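Local coordinates for immunoreactive 84kD antigen PG93 (Porphyromonas gingivalis, PDB 5M11), which is an essential bacterial surface component of the type-IX secretion system of this oral pathogen and binds zinc and calcium ions, at residues 84-89 with 131-136; 96-101 with 138-143; 65-70 with 113-118. One frame throughout, in Å; residues are numbered along the deposited sequence.

Contact 1. Residues 84-89 with 131-136. With ZN (zinc ion), chain I.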
# COMPACT_ATOMS: atom_id res chain seq x y z
N GLY A 84 15.40 -1.67 -7.22
CA GLY A 84 16.48 -1.78 -8.19
C GLY A 84 16.00 -1.99 -9.62
O GLY A 84 16.80 -1.94 -10.57
N ASN A 85 14.69 -2.21 -9.80
CA ASN A 85 14.11 -2.40 -11.13
C ASN A 85 14.10 -1.10 -11.96
O ASN A 85 14.08 -0.00 -11.40
CB ASN A 85 12.68 -2.90 -11.00
CG ASN A 85 12.27 -3.90 -12.04
OD1 ASN A 85 12.84 -4.00 -13.13
ND2 ASN A 85 11.25 -4.65 -11.71
N ILE A 86 14.10 -1.25 -13.28
CA ILE A 86 14.07 -0.16 -14.26
C ILE A 86 12.99 -0.44 -15.31
O ILE A 86 12.82 -1.58 -15.77
CB ILE A 86 15.46 0.01 -14.94
CG1 ILE A 86 16.54 0.54 -13.96
CG2 ILE A 86 15.39 0.87 -16.20
CD1 ILE A 86 17.89 -0.03 -14.20
N ASP A 87 12.29 0.63 -15.71
CA ASP A 87 11.31 0.63 -16.77
C ASP A 87 11.64 1.76 -17.72
O ASP A 87 12.17 2.78 -17.28
CB ASP A 87 9.88 0.79 -16.21
CG ASP A 87 9.12 -0.49 -15.90
OD1 ASP A 87 9.63 -1.59 -16.23
OD2 ASP A 87 7.98 -0.39 -15.39
N ILE A 88 11.37 1.57 -19.03
CA ILE A 88 11.56 2.61 -20.04
C ILE A 88 10.21 2.84 -20.65
O ILE A 88 9.62 1.91 -21.20
CB ILE A 88 12.67 2.34 -21.08
CG1 ILE A 88 14.04 2.18 -20.38
CG2 ILE A 88 12.74 3.51 -22.06
CD1 ILE A 88 15.10 1.44 -21.14
N LEU A 89 9.70 4.05 -20.48
CA LEU A 89 8.40 4.50 -20.98
C LEU A 89 8.65 5.25 -22.28
O LEU A 89 9.14 6.39 -22.25
CB LEU A 89 7.76 5.41 -19.91
CG LEU A 89 6.24 5.50 -19.84
CD1 LEU A 89 5.80 5.92 -18.45
CD2 LEU A 89 5.71 6.53 -20.82
N SER A 131 26.00 2.24 -13.11
CA SER A 131 25.44 1.45 -14.21
C SER A 131 25.15 2.28 -15.47
O SER A 131 24.56 3.37 -15.39
CB SER A 131 24.16 0.77 -13.75
OG SER A 131 24.52 -0.37 -12.98
N VAL A 132 25.58 1.77 -16.63
CA VAL A 132 25.34 2.42 -17.91
C VAL A 132 24.13 1.74 -18.52
O VAL A 132 24.15 0.53 -18.80
CB VAL A 132 26.54 2.43 -18.88
CG1 VAL A 132 26.25 3.31 -20.09
CG2 VAL A 132 27.78 2.92 -18.18
N LEU A 133 23.08 2.52 -18.71
CA LEU A 133 21.86 2.02 -19.27
C LEU A 133 21.74 2.49 -20.70
O LEU A 133 21.96 3.68 -21.00
CB LEU A 133 20.67 2.46 -18.42
CG LEU A 133 19.27 2.32 -18.95
CD1 LEU A 133 18.90 0.88 -19.20
CD2 LEU A 133 18.30 2.94 -17.97
N ASP A 134 21.44 1.53 -21.60
CA ASP A 134 21.19 1.78 -23.00
C ASP A 134 19.66 1.88 -23.11
O ASP A 134 18.94 0.88 -23.16
CB ASP A 134 21.82 0.71 -23.90
CG ASP A 134 21.61 0.87 -25.39
OD1 ASP A 134 20.77 1.72 -25.78
OD2 ASP A 134 22.25 0.15 -26.17
N VAL A 135 19.17 3.12 -23.06
CA VAL A 135 17.77 3.48 -23.08
C VAL A 135 17.08 2.95 -24.36
O VAL A 135 16.06 2.29 -24.22
CB VAL A 135 17.60 5.01 -22.89
CG1 VAL A 135 16.12 5.39 -22.85
CG2 VAL A 135 18.34 5.50 -21.63
N ALA A 136 17.63 3.19 -25.57
CA ALA A 136 17.01 2.70 -26.82
C ALA A 136 16.81 1.19 -26.85
O ALA A 136 15.79 0.73 -27.36
CB ALA A 136 17.85 3.10 -28.02
ZN ZN I . 22.15 0.59 -28.23
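Ile88 sets its CG1 anti to the carbonyl carbon (chi1 -60°) and then runs on extended, which carries CD1 across to residues 133-135; Leu133, with CG anti to its own backbone N, reaches back the other way. They belong to two adjacent four-stranded blades of the N-terminal beta-propeller, and each segment carries the third strand of its blade. The strands, 86-89 and 131-134, run in roughly the same direction, 32° apart, with axes 10.4 Å from each other at closest, so side chains rather than backbone hydrogen bonds join the blades.

Ile86 and Leu133 lie alongside each other, pointing opposite ways, with Ile86 CG2 4.0 Å from Leu133 CD2. Further along, Ile88 works with two branches. Its CG2 packs against Val135 CG1 at 3.9 Å, while its CD1 reaches toward Leu133 CD1 (4.3 Å) and also sits 3.3 Å from Val135 O. This layer is buried and wholly aliphatic where the side chains meet. Val98, on strand 95-98 of the same blade as Ile86, touches Ile86, Ile88 and Leu133, and Val78 covers Leu133 from strand 76-81.

Alternation along strand 131-134 puts the apolar side chain on one face and the metal ligand on the other. Leu133 faces the neighbouring blade, and the next residue, Asp134, points away from it into a zinc site shared with Glu137 OE2. Arg121 NH2 makes a long, weak ion pair with Asp134 OD1. The other carboxylate oxygen takes the metal: Asp134 OD2 lies 2.1 Å from the zinc ion.

Contact 2. Residues 96-101 with 138-143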
# COMPACT_ATOMS: atom_id res chain seq x y z
N THR A 96 9.21 -0.91 -21.19
CA THR A 96 10.23 -1.93 -21.45
C THR A 96 10.99 -2.15 -20.16
O THR A 96 11.54 -1.19 -19.60
CB THR A 96 11.12 -1.53 -22.62
OG1 THR A 96 10.30 -1.06 -23.69
CG2 THR A 96 11.95 -2.67 -23.10
N ASN A 97 11.00 -3.41 -19.67
CA ASN A 97 11.63 -3.73 -18.39
C ASN A 97 13.15 -3.95 -18.50
O ASN A 97 13.61 -4.55 -19.47
CB ASN A 97 10.97 -4.96 -17.75
CG ASN A 97 11.08 -5.05 -16.24
OD1 ASN A 97 11.12 -6.14 -15.65
ND2 ASN A 97 11.10 -3.90 -15.56
N VAL A 98 13.92 -3.47 -17.51
CA VAL A 98 15.37 -3.69 -17.44
C VAL A 98 15.63 -4.21 -15.99
O VAL A 98 15.95 -3.42 -15.09
CB VAL A 98 16.21 -2.44 -17.84
CG1 VAL A 98 17.69 -2.77 -17.94
CG2 VAL A 98 15.73 -1.81 -19.15
N PRO A 99 15.41 -5.53 -15.73
CA PRO A 99 15.51 -6.05 -14.34
C PRO A 99 16.89 -6.53 -13.88
O PRO A 99 16.97 -7.11 -12.79
CB PRO A 99 14.55 -7.23 -14.35
CG PRO A 99 14.56 -7.72 -15.74
CD PRO A 99 14.95 -6.60 -16.65
N ALA A 100 17.95 -6.30 -14.68
CA ALA A 100 19.33 -6.73 -14.38
C ALA A 100 19.82 -6.35 -12.98
O ALA A 100 20.43 -7.19 -12.33
CB ALA A 100 20.29 -6.15 -15.41
N LEU A 101 19.53 -5.10 -12.50
CA LEU A 101 19.98 -4.64 -11.18
C LEU A 101 19.22 -5.30 -10.08
O LEU A 101 19.84 -5.72 -9.11
CB LEU A 101 19.92 -3.11 -11.02
CG LEU A 101 20.91 -2.27 -11.86
CD1 LEU A 101 20.67 -0.79 -11.68
CD2 LEU A 101 22.35 -2.58 -11.49
N ALA A 138 17.11 -0.99 -23.98
CA ALA A 138 16.78 -1.52 -22.66
C ALA A 138 17.78 -2.58 -22.15
O ALA A 138 17.39 -3.69 -21.81
CB ALA A 138 15.38 -2.10 -22.70
N ARG A 139 19.07 -2.24 -22.10
CA ARG A 139 20.06 -3.20 -21.61
C ARG A 139 21.19 -2.49 -20.89
O ARG A 139 21.48 -1.33 -21.22
CB ARG A 139 20.60 -4.11 -22.73
CG ARG A 139 21.21 -3.41 -23.93
CD ARG A 139 21.87 -4.43 -24.85
NE ARG A 139 22.46 -3.80 -26.03
CZ ARG A 139 23.60 -3.11 -26.02
NH1 ARG A 139 24.28 -2.95 -24.89
NH2 ARG A 139 24.05 -2.55 -27.14
N ILE A 140 21.82 -3.17 -19.92
CA ILE A 140 22.92 -2.57 -19.17
C ILE A 140 24.27 -3.21 -19.63
O ILE A 140 24.61 -4.31 -19.20
CB ILE A 140 22.69 -2.63 -17.65
CG1 ILE A 140 21.55 -1.67 -17.27
CG2 ILE A 140 23.96 -2.29 -16.89
CD1 ILE A 140 20.81 -2.09 -16.12
N PRO A 141 25.01 -2.55 -20.54
CA PRO A 141 26.26 -3.13 -21.04
C PRO A 141 27.42 -3.13 -20.06
O PRO A 141 28.43 -3.76 -20.35
CB PRO A 141 26.61 -2.24 -22.22
CG PRO A 141 25.96 -0.95 -21.96
CD PRO A 141 24.69 -1.28 -21.24
N ALA A 142 27.31 -2.40 -18.93
CA ALA A 142 28.42 -2.27 -17.96
C ALA A 142 27.96 -1.71 -16.65
O ALA A 142 27.05 -0.90 -16.61
CB ALA A 142 29.49 -1.34 -18.53
N THR A 143 28.65 -2.10 -15.57
CA THR A 143 28.50 -1.56 -14.23
C THR A 143 29.91 -1.39 -13.73
O THR A 143 30.63 -2.37 -13.60
CB THR A 143 27.59 -2.41 -13.29
OG1 THR A 143 26.25 -2.39 -13.78
CG2 THR A 143 27.57 -1.86 -11.86
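From Val98 to Ala138 the backbones are 5.8 Å apart between CA atoms, and they have widened to 7.3 Å between the CA atoms of Ala100 and Ile140. The touching parts run 17° from parallel, bringing together the outermost strands of two successive beta-propeller blades, at the partly exposed outer side of the blades; no hydrogen bond links them.

Val98 splits its methyls between two partners. With CG1 anti to the backbone N (chi1 -172°), that branch meets Ile140 CD1 at 3.7 Å, whereas CG2 sits 3.6 Å from Ala138 CB. Thr96 adds its methyl rather than its hydroxyl, CG2 approaching Ala138 CB to 3.5 Å. The far end of Ile140 is shared: Ala100 CB is 4.2 Å from Ile140 CD1, and Leu101 CG lies 4.3 Å from the same methyl, both residues coming from the weakly bonded helical turn after the strand.

Ala138 and Arg139 together face Asp134 in a G1 beta bulge, with Ala138 in the left-handed region its first position favours. As the second residue of the bulge, Arg139 sends its CB away from residues 96-101, and its guanidinium ends near the zinc site, where Arg139 NH2 gives Glu137 OE2 a weak hydrogen bond.

Contact 3. Residues 65-70 with 113-118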
# COMPACT_ATOMS: atom_id res chain seq x y z
N VAL A 65 8.39 3.95 -7.06
CA VAL A 65 9.31 4.73 -7.88
C VAL A 65 10.27 5.51 -6.94
O VAL A 65 9.82 6.18 -6.02
CB VAL A 65 8.55 5.64 -8.88
CG1 VAL A 65 9.52 6.43 -9.74
CG2 VAL A 65 7.62 4.81 -9.76
N SER A 66 11.59 5.33 -7.16
CA SER A 66 12.70 5.91 -6.41
C SER A 66 13.32 7.13 -7.11
O SER A 66 14.06 7.87 -6.48
CB SER A 66 13.76 4.84 -6.18
OG SER A 66 14.92 5.28 -5.48
N SER A 67 13.04 7.32 -8.41
CA SER A 67 13.56 8.43 -9.24
C SER A 67 13.15 8.27 -10.71
O SER A 67 12.86 7.16 -11.16
CB SER A 67 15.09 8.50 -9.16
OG SER A 67 15.58 9.55 -9.96
N ILE A 68 13.20 9.37 -11.47
CA ILE A 68 12.88 9.40 -12.90
C ILE A 68 13.76 10.40 -13.66
O ILE A 68 14.31 11.33 -13.06
CB ILE A 68 11.38 9.73 -13.14
CG1 ILE A 68 10.88 10.89 -12.22
CG2 ILE A 68 10.51 8.48 -13.03
CD1 ILE A 68 9.50 11.52 -12.65
N ALA A 69 13.87 10.23 -14.99
CA ALA A 69 14.57 11.17 -15.87
C ALA A 69 14.13 10.96 -17.33
O ALA A 69 13.71 9.85 -17.68
CB ALA A 69 16.07 11.07 -15.73
N TYR A 70 14.18 12.02 -18.16
CA TYR A 70 13.72 12.00 -19.55
C TYR A 70 14.86 12.10 -20.54
O TYR A 70 15.79 12.89 -20.37
CB TYR A 70 12.72 13.16 -19.76
CG TYR A 70 12.18 13.34 -21.17
CD1 TYR A 70 11.19 12.50 -21.68
CD2 TYR A 70 12.59 14.41 -21.96
CE1 TYR A 70 10.68 12.68 -22.97
CE2 TYR A 70 12.10 14.60 -23.24
CZ TYR A 70 11.14 13.72 -23.75
OH TYR A 70 10.63 13.94 -25.02
N ASN A 113 21.60 7.65 -6.12
CA ASN A 113 22.09 8.98 -5.77
C ASN A 113 21.98 9.90 -6.98
O ASN A 113 21.67 11.08 -6.81
CB ASN A 113 23.54 8.90 -5.25
CG ASN A 113 23.79 7.86 -4.16
OD1 ASN A 113 23.09 7.79 -3.13
ND2 ASN A 113 24.79 7.02 -4.37
N ARG A 114 22.21 9.38 -8.20
CA ARG A 114 22.13 10.18 -9.42
C ARG A 114 21.64 9.35 -10.62
O ARG A 114 22.08 8.22 -10.83
CB ARG A 114 23.49 10.85 -9.75
CG ARG A 114 23.46 11.90 -10.86
CD ARG A 114 22.74 13.18 -10.49
NE ARG A 114 23.45 13.98 -9.49
CZ ARG A 114 22.87 14.88 -8.70
NH1 ARG A 114 21.56 15.10 -8.78
NH2 ARG A 114 23.59 15.58 -7.83
N LEU A 115 20.70 9.93 -11.38
CA LEU A 115 20.16 9.38 -12.62
C LEU A 115 20.41 10.42 -13.66
O LEU A 115 19.64 11.36 -13.80
CB LEU A 115 18.67 9.02 -12.47
CG LEU A 115 17.85 8.46 -13.65
CD1 LEU A 115 18.64 7.52 -14.53
CD2 LEU A 115 16.60 7.77 -13.13
N LEU A 116 21.56 10.31 -14.32
CA LEU A 116 22.03 11.25 -15.32
C LEU A 116 21.76 10.73 -16.73
O LEU A 116 22.32 9.72 -17.12
CB LEU A 116 23.54 11.46 -15.09
CG LEU A 116 24.21 12.47 -16.01
CD1 LEU A 116 23.85 13.89 -15.62
CD2 LEU A 116 25.70 12.27 -15.98
N ILE A 117 20.93 11.44 -17.51
CA ILE A 117 20.67 11.05 -18.92
C ILE A 117 21.47 11.97 -19.87
O ILE A 117 21.20 13.18 -19.93
CB ILE A 117 19.17 11.02 -19.29
CG1 ILE A 117 18.43 9.93 -18.48
CG2 ILE A 117 19.00 10.88 -20.80
CD1 ILE A 117 17.03 9.67 -18.85
N VAL A 118 22.46 11.40 -20.57
CA VAL A 118 23.29 12.11 -21.55
C VAL A 118 23.04 11.45 -22.89
O VAL A 118 23.42 10.30 -23.08
CB VAL A 118 24.80 12.12 -21.19
CG1 VAL A 118 25.59 12.96 -22.17
CG2 VAL A 118 25.03 12.58 -19.76
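The innermost strands of two neighbouring propeller blades meet here, strand 65-71 opening one four-stranded sheet and strand 112-118 the next. They run nearly parallel, 10° apart, with their axes 7.2 Å from each other at closest, and no hydrogen bond passes between them.

Ala69 sits in the middle. Its CB points at the other strand and fits between two larger side chains, 3.8 Å from Leu115 CG and 3.6 Å from Ile117 CD1. Ile117 places CG1 anti to its carbonyl carbon (chi1 -65°), and the extended chain beyond brings CD1 over the backbone of Ala69 and Tyr70: that methyl lies 3.5 Å from Ala69 C and 3.7 Å from Tyr70 C. Leu115 reaches the other way, its CD2 lying 3.9 Å from Ile68 C and 3.8 Å from Ser67 OG. The Tyr70 ring itself turns away toward Thr28 and Pro29.

Each strand also carries a classic bulge: Ser66 and Ser67 facing Tyr80, Asn113 and Arg114 facing Ala125. Arg114 points away from strand 65-70, and its NE forms a salt bridge with Asp152 OD1 on the following blade.

With Ala69 CB, Ser67 OG and backbone on one side and branched aliphatic ends on the other, cohesion here comes from van der Waals packing; the small Ala69 side chain is consistent with the close strand approach, and lets the Leu115 and Ile117 methyls rest against the backbone of residues 68-70.

How the contacts relate
All three contacts join the same two sheets: the first strands in contact 3, the third in contact 1 and the fourth in contact 2. Contact 1 spans its wider gap with isoleucine, leucine and valine, whereas contacts 2 and 3 each bring an alanine against branched aliphatic residues. Contact 1 is buried, contact 2 partly so, and contact 3 is a surface contact. Contacts 1 and 2 touch directly, through the Ser131–Thr143 hydroxyl pair among others; contact 1 supplies the zinc ligand Asp134, and contact 2 brings Arg139 beside the site. Contact 3 stands apart from both, and its Ile117 side chain is about 13 Å from the metal.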